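Local coordinates for adenylation domain (PDB 5N9X), which belongs to the AMP-binding enzymes of the ANL clan and, in this model, holds ATP and threonine in its pockets, at residues 187-191 with 215-220; 190-194 with 340-344; 482-486 with 499-503. One frame throughout, in Å; residues are numbered along the deposited sequence.

Contact 1: 187-191 with 215-220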
# COMPACT_ATOMS: atom_id res chain seq x y z
N LEU A 187 -7.78 12.70 -2.68
CA LEU A 187 -6.48 12.41 -2.07
C LEU A 187 -5.44 13.51 -2.39
O LEU A 187 -4.85 14.12 -1.48
CB LEU A 187 -5.96 11.03 -2.54
CG LEU A 187 -4.50 10.74 -2.11
CD1 LEU A 187 -4.37 10.70 -0.59
CD2 LEU A 187 -3.94 9.48 -2.72
N PHE A 188 -5.23 13.78 -3.67
CA PHE A 188 -4.23 14.75 -4.09
C PHE A 188 -4.60 16.17 -3.72
O PHE A 188 -3.72 16.96 -3.41
CB PHE A 188 -3.94 14.62 -5.60
CG PHE A 188 -3.12 13.40 -5.92
CD1 PHE A 188 -1.73 13.44 -5.86
CD2 PHE A 188 -3.75 12.18 -6.19
CE1 PHE A 188 -0.98 12.30 -6.12
CE2 PHE A 188 -3.01 11.04 -6.45
CZ PHE A 188 -1.63 11.10 -6.40
N GLU A 189 -5.89 16.50 -3.71
CA GLU A 189 -6.25 17.80 -3.14
C GLU A 189 -5.90 17.88 -1.63
O GLU A 189 -5.34 18.87 -1.19
CB GLU A 189 -7.72 18.15 -3.38
CG GLU A 189 -7.98 19.67 -3.44
CD GLU A 189 -7.32 20.37 -4.65
OE1 GLU A 189 -7.52 19.91 -5.79
OE2 GLU A 189 -6.59 21.38 -4.45
N ALA A 190 -6.20 16.83 -0.86
CA ALA A 190 -5.88 16.86 0.57
C ALA A 190 -4.38 17.09 0.83
O ALA A 190 -3.99 17.67 1.86
CB ALA A 190 -6.33 15.57 1.23
N CYS A 191 -3.55 16.62 -0.10
CA CYS A 191 -2.10 16.61 0.05
C CYS A 191 -1.40 17.82 -0.56
O CYS A 191 -0.20 18.02 -0.38
CB CYS A 191 -1.54 15.35 -0.58
SG CYS A 191 -1.83 13.88 0.36
N VAL A 215 -0.87 3.68 -6.93
CA VAL A 215 -1.76 4.79 -7.30
C VAL A 215 -1.20 6.15 -6.91
O VAL A 215 -1.21 7.10 -7.67
CB VAL A 215 -3.12 4.63 -6.65
CG1 VAL A 215 -4.09 5.74 -7.07
CG2 VAL A 215 -3.69 3.26 -7.00
N TRP A 216 -0.70 6.21 -5.69
CA TRP A 216 -0.04 7.40 -5.21
C TRP A 216 1.19 7.68 -6.05
O TRP A 216 1.45 8.81 -6.44
CB TRP A 216 0.29 7.21 -3.74
CG TRP A 216 1.20 8.16 -3.11
CD1 TRP A 216 2.47 7.90 -2.71
CD2 TRP A 216 0.93 9.52 -2.74
NE1 TRP A 216 3.01 9.01 -2.12
CE2 TRP A 216 2.09 10.02 -2.11
CE3 TRP A 216 -0.19 10.36 -2.87
CZ2 TRP A 216 2.17 11.34 -1.62
CZ3 TRP A 216 -0.10 11.67 -2.39
CH2 TRP A 216 1.07 12.15 -1.77
N GLU A 217 1.93 6.62 -6.33
CA GLU A 217 3.18 6.75 -7.05
C GLU A 217 2.91 7.21 -8.49
O GLU A 217 3.48 8.19 -8.94
CB GLU A 217 3.97 5.43 -7.03
CG GLU A 217 4.60 5.10 -5.67
CD GLU A 217 5.28 3.71 -5.63
OE1 GLU A 217 4.88 2.80 -6.39
OE2 GLU A 217 6.22 3.54 -4.82
N ILE A 218 2.05 6.49 -9.19
CA ILE A 218 1.73 6.82 -10.59
C ILE A 218 1.15 8.23 -10.75
O ILE A 218 1.63 9.04 -11.58
CB ILE A 218 0.72 5.80 -11.19
CG1 ILE A 218 1.37 4.42 -11.39
CG2 ILE A 218 0.11 6.33 -12.48
CD1 ILE A 218 0.35 3.22 -11.28
N TRP A 219 0.12 8.53 -9.95
CA TRP A 219 -0.60 9.77 -10.10
C TRP A 219 0.11 10.94 -9.43
O TRP A 219 -0.08 12.09 -9.84
CB TRP A 219 -2.03 9.59 -9.59
CG TRP A 219 -2.75 8.79 -10.60
CD1 TRP A 219 -3.14 7.48 -10.51
CD2 TRP A 219 -3.11 9.22 -11.92
NE1 TRP A 219 -3.73 7.08 -11.67
CE2 TRP A 219 -3.73 8.13 -12.55
CE3 TRP A 219 -2.96 10.42 -12.62
CZ2 TRP A 219 -4.22 8.20 -13.87
CZ3 TRP A 219 -3.45 10.50 -13.92
CH2 TRP A 219 -4.07 9.40 -14.53
N GLY A 220 0.94 10.65 -8.44
CA GLY A 220 1.86 11.65 -7.93
C GLY A 220 2.61 12.29 -9.10
O GLY A 220 2.64 13.51 -9.24
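The carbonyl oxygen of Trp216 is approached from two directions. Within its own helix it accepts the hydrogen bond from Gly220 N, at 2.8 Å, and across the contact it lies at the edge of the Phe188 ring, in the ring plane, 3.8 Å from CZ. An oxygen already committed to the helix thus also meets the weakly positive C-H rim of an aromatic ring. Phe188 gets there with CG anti to its carbonyl carbon (chi1 -74°), which sends the ring out from helix 181-191 onto the backbone of helix 213-222. Its tip settles on the turn around Gly220, where no side chain intervenes: CZ comes to 3.3 Å from Gly220 N, and CE1 to 3.4 Å from Gly220 CA. CZ also meets Trp219 CB at 3.6 Å, while the Trp219 indole runs on toward Leu86 and Leu89 of helix 79-90.

Both helices belong to the AMP-binding part of the adenylation domain, and their short axes cross at 74°, 11.9 Å apart, a gap that large side chains fill. The Trp216 indole reaches back across it. Its six-membered ring is nearly parallel to that of Phe188, with planes 20° apart, yet slid so far that the two hardly overlap. Leu187 crosses the indole at about a right angle, CD2 lying 3.9 Å from Trp216 CE3. Farther along the same ring, Cys191 SG sits obliquely against CZ3, a sulfur-aromatic contact. Beyond the two helices, the indole packs edge-to-face with His319 of the threonine pocket, and its NE1 makes a weak hydrogen bond to Asn255 OD1.

Contact 2: 190-194 with 340-344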
# COMPACT_ATOMS: atom_id res chain seq x y z
N ALA A 190 -6.20 16.83 -0.86
CA ALA A 190 -5.88 16.86 0.57
C ALA A 190 -4.38 17.09 0.83
O ALA A 190 -3.99 17.67 1.86
CB ALA A 190 -6.33 15.57 1.23
N CYS A 191 -3.55 16.62 -0.10
CA CYS A 191 -2.10 16.61 0.05
C CYS A 191 -1.40 17.82 -0.56
O CYS A 191 -0.20 18.02 -0.38
CB CYS A 191 -1.54 15.35 -0.58
SG CYS A 191 -1.83 13.88 0.36
N SER A 192 -2.17 18.61 -1.31
CA SER A 192 -1.69 19.75 -2.07
C SER A 192 -0.84 20.75 -1.27
O SER A 192 0.11 21.32 -1.79
CB SER A 192 -2.89 20.48 -2.68
OG SER A 192 -3.39 21.42 -1.75
N ARG A 193 -1.21 20.95 -0.00
CA ARG A 193 -0.50 21.89 0.86
C ARG A 193 0.51 21.28 1.83
O ARG A 193 1.40 21.97 2.32
CB ARG A 193 -1.51 22.74 1.64
CG ARG A 193 -2.03 23.93 0.84
CD ARG A 193 -3.16 24.66 1.56
NE ARG A 193 -3.55 25.88 0.86
CZ ARG A 193 -4.78 26.40 0.87
NH1 ARG A 193 -5.75 25.78 1.55
NH2 ARG A 193 -5.06 27.52 0.22
N LEU A 194 0.39 19.99 2.13
CA LEU A 194 1.35 19.37 3.04
C LEU A 194 2.64 18.93 2.33
O LEU A 194 3.70 18.84 2.95
CB LEU A 194 0.72 18.17 3.74
CG LEU A 194 -0.39 18.50 4.75
CD1 LEU A 194 -1.31 17.29 4.97
CD2 LEU A 194 0.19 18.98 6.07
N PRO A 340 -5.19 13.44 10.58
CA PRO A 340 -5.94 13.10 9.37
C PRO A 340 -5.72 14.10 8.23
O PRO A 340 -5.58 15.29 8.51
CB PRO A 340 -7.39 13.13 9.85
CG PRO A 340 -7.29 12.65 11.28
CD PRO A 340 -6.00 13.26 11.80
N LEU A 341 -5.67 13.65 6.98
CA LEU A 341 -5.64 14.59 5.85
C LEU A 341 -6.84 15.53 5.88
O LEU A 341 -7.91 15.15 6.35
CB LEU A 341 -5.59 13.85 4.51
CG LEU A 341 -4.40 12.89 4.43
CD1 LEU A 341 -4.44 11.95 3.22
CD2 LEU A 341 -3.09 13.71 4.46
N PRO A 342 -6.64 16.78 5.42
CA PRO A 342 -7.67 17.82 5.37
C PRO A 342 -9.08 17.33 5.03
O PRO A 342 -10.04 17.77 5.67
CB PRO A 342 -7.15 18.78 4.29
CG PRO A 342 -5.67 18.75 4.52
CD PRO A 342 -5.32 17.34 5.05
N GLY A 343 -9.24 16.42 4.09
CA GLY A 343 -10.63 16.01 3.81
C GLY A 343 -11.39 15.29 4.93
O GLY A 343 -12.63 15.29 4.96
N PHE A 344 -10.65 14.67 5.85
CA PHE A 344 -11.22 13.78 6.85
C PHE A 344 -11.77 14.40 8.11
O PHE A 344 -11.18 15.32 8.69
CB PHE A 344 -10.16 12.77 7.30
CG PHE A 344 -9.73 11.85 6.23
CD1 PHE A 344 -10.48 10.70 5.98
CD2 PHE A 344 -8.58 12.10 5.48
CE1 PHE A 344 -10.10 9.82 4.98
CE2 PHE A 344 -8.20 11.22 4.48
CZ PHE A 344 -8.96 10.08 4.23
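Leu341 and Leu194 are both turned with CG anti to their carbonyl carbons, chi1 -56° and -68°, and these settings bring Leu341 CD2 and Leu194 CD1 together at 4.0 Å. The same Leu194 methyl, CD1, also meets the Pro342 ring at its CD atom, so that one carbon touches both residues at the start of the turn. Deeper in, where helix 181-191 is running out, the small Ala190 lets the backbones come close: its CB rests 3.8 Å from Leu341 CB. Just beside it the Pro342 ring lies against the Ala190 carbonyl, with CG 3.3 Å and CD 3.5 Å from Ala190 O.

The partner is a type I beta turn, Leu341 to Phe344, between strands 336-340 and 345-349, closed by the hydrogen bond from Phe344 N to Leu341 O at 2.8 Å. No hydrogen bond joins the two segments; carbon packing does the work, with Cys191 SG lying more loosely, 4.3 Å from Leu341 CD2. Leu341 is buried, packing also against Met310, Phe322 and His319, whereas Leu194 and Pro342 form the outer margin, toward solvent.

Contact 3: 482-486 with 499-503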
# COMPACT_ATOMS: atom_id res chain seq x y z
N ALA A 482 16.33 -20.87 18.29
CA ALA A 482 15.17 -20.71 19.17
C ALA A 482 15.55 -20.64 20.64
O ALA A 482 14.96 -19.88 21.39
CB ALA A 482 14.17 -21.86 18.94
N ARG A 483 16.53 -21.44 21.04
CA ARG A 483 16.98 -21.49 22.43
C ARG A 483 17.52 -20.15 22.94
O ARG A 483 17.13 -19.68 24.00
CB ARG A 483 18.05 -22.57 22.57
CG ARG A 483 18.19 -23.17 23.95
CD ARG A 483 19.36 -24.11 23.97
NE ARG A 483 19.67 -24.56 25.33
CZ ARG A 483 20.72 -25.31 25.63
NH1 ARG A 483 21.54 -25.71 24.68
NH2 ARG A 483 20.94 -25.67 26.89
N ALA A 484 18.42 -19.54 22.17
CA ALA A 484 18.96 -18.24 22.53
C ALA A 484 17.86 -17.17 22.52
O ALA A 484 17.82 -16.29 23.37
CB ALA A 484 20.09 -17.85 21.59
N LEU A 485 16.96 -17.28 21.54
CA LEU A 485 15.90 -16.30 21.36
C LEU A 485 14.92 -16.39 22.53
O LEU A 485 14.54 -15.38 23.13
CB LEU A 485 15.19 -16.52 20.02
CG LEU A 485 14.11 -15.54 19.59
CD1 LEU A 485 14.70 -14.16 19.44
CD2 LEU A 485 13.41 -15.99 18.30
N ARG A 486 14.55 -17.62 22.85
CA ARG A 486 13.65 -17.93 23.95
C ARG A 486 14.23 -17.41 25.27
O ARG A 486 13.53 -16.77 26.06
CB ARG A 486 13.42 -19.45 23.99
CG ARG A 486 12.64 -20.00 25.15
CD ARG A 486 12.60 -21.53 25.08
NE ARG A 486 11.85 -22.05 23.93
CZ ARG A 486 10.53 -22.22 23.91
NH1 ARG A 486 9.79 -21.90 24.96
NH2 ARG A 486 9.95 -22.71 22.83
N PRO A 499 6.23 -16.73 23.54
CA PRO A 499 5.89 -17.70 22.50
C PRO A 499 6.24 -19.12 22.91
O PRO A 499 7.31 -19.36 23.45
CB PRO A 499 6.72 -17.24 21.29
CG PRO A 499 6.99 -15.78 21.55
CD PRO A 499 7.16 -15.70 23.05
N SER A 500 5.31 -20.04 22.67
CA SER A 500 5.45 -21.43 23.09
C SER A 500 6.32 -22.22 22.12
O SER A 500 6.90 -23.23 22.50
CB SER A 500 4.07 -22.07 23.21
OG SER A 500 4.11 -23.43 22.82
N GLN A 501 6.39 -21.76 20.88
CA GLN A 501 7.14 -22.46 19.84
C GLN A 501 7.74 -21.42 18.89
O GLN A 501 7.10 -20.42 18.58
CB GLN A 501 6.24 -23.46 19.07
CG GLN A 501 7.00 -24.62 18.38
CD GLN A 501 6.16 -25.91 18.22
OE1 GLN A 501 5.32 -26.24 19.06
NE2 GLN A 501 6.41 -26.64 17.13
N TYR A 502 8.98 -21.65 18.46
CA TYR A 502 9.68 -20.73 17.55
C TYR A 502 10.01 -21.46 16.28
O TYR A 502 10.44 -22.61 16.34
CB TYR A 502 10.98 -20.20 18.18
CG TYR A 502 10.75 -19.27 19.32
CD1 TYR A 502 10.71 -19.75 20.62
CD2 TYR A 502 10.58 -17.90 19.12
CE1 TYR A 502 10.49 -18.91 21.68
CE2 TYR A 502 10.37 -17.05 20.18
CZ TYR A 502 10.32 -17.56 21.46
OH TYR A 502 10.11 -16.74 22.55
N LEU A 503 9.82 -20.80 15.14
CA LEU A 503 10.21 -21.36 13.85
C LEU A 503 11.12 -20.38 13.11
O LEU A 503 10.73 -19.26 12.79
CB LEU A 503 8.97 -21.70 13.00
CG LEU A 503 9.13 -22.05 11.52
CD1 LEU A 503 9.72 -23.43 11.30
CD2 LEU A 503 7.79 -21.96 10.79
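Tyr502 lies between strand and helix, touched by three side chains from one face of helix 482-492. This is the packing inside a beta-alpha-beta crossover of the C-terminal domain: strand 463-470 leads through the helix to strand 501-505, which pairs beside it in parallel. At the start of the helix, Ala482 CB meets Tyr502 CB at 3.7 Å. One turn on, Leu485 crosses the ring obliquely and sets CD2 3.5 Å from Tyr502 CD2. The opposite ring margin belongs to Arg486, whose CB comes to 3.8 Å from Tyr502 CE1.

The head of Arg486 then comes round the Tyr502 edge. Guanidinium and phenol ring stand nearly perpendicular: Arg486 CZ lies in the plane of the ring, 4.0 Å from CE1, and CE1 in turn sits over one guanidinium face, offset toward its rim. The cation therefore meets the ring edge and not the pi face. A bend in the side chain (chi3 -66°), after an extended first half, turns the head toward the strand, where Arg486 NH2 donates to Ser500 O at 3.1 Å. The bond is almost straight, 172° at the hydrogen, and the oxygen lies in the guanidinium plane; seen from the acceptor, however, the nitrogen stands well above the carbonyl plane, 64° out of it. The one bond and the ring edge beside it probably limit how the guanidinium of this exposed arginine can turn.

Farther out, Leu485 is buried against Val442, Val448 and Tyr469, and Tyr502 also packs on Cys467 of the adjoining strand. The Ser500 residue whose carbonyl Arg486 uses is itself tied to that strand, its OG hydrogen-bonded to Arg464 NH1.

Contacts 1 and 2 are neighbours that start from the same piece of chain: both use helix 181-191, share Ala190 and Cys191, and have centres 11 Å apart. They also touch directly, Leu187 CD1 lying 4.0 Å from Leu341 CD1. Through them this one helix is packed against helix 213-222 and, much later in sequence, against the turn at 341-344, close to the threonine pocket. Contact 3 closes far down the chain, in the C-terminal domain, across the chain's centre from the other two, its own centre 43 to 44 Å from theirs. The ligands bridge the two parts: Lys515, from the C-terminal domain, joins the residues around threonine.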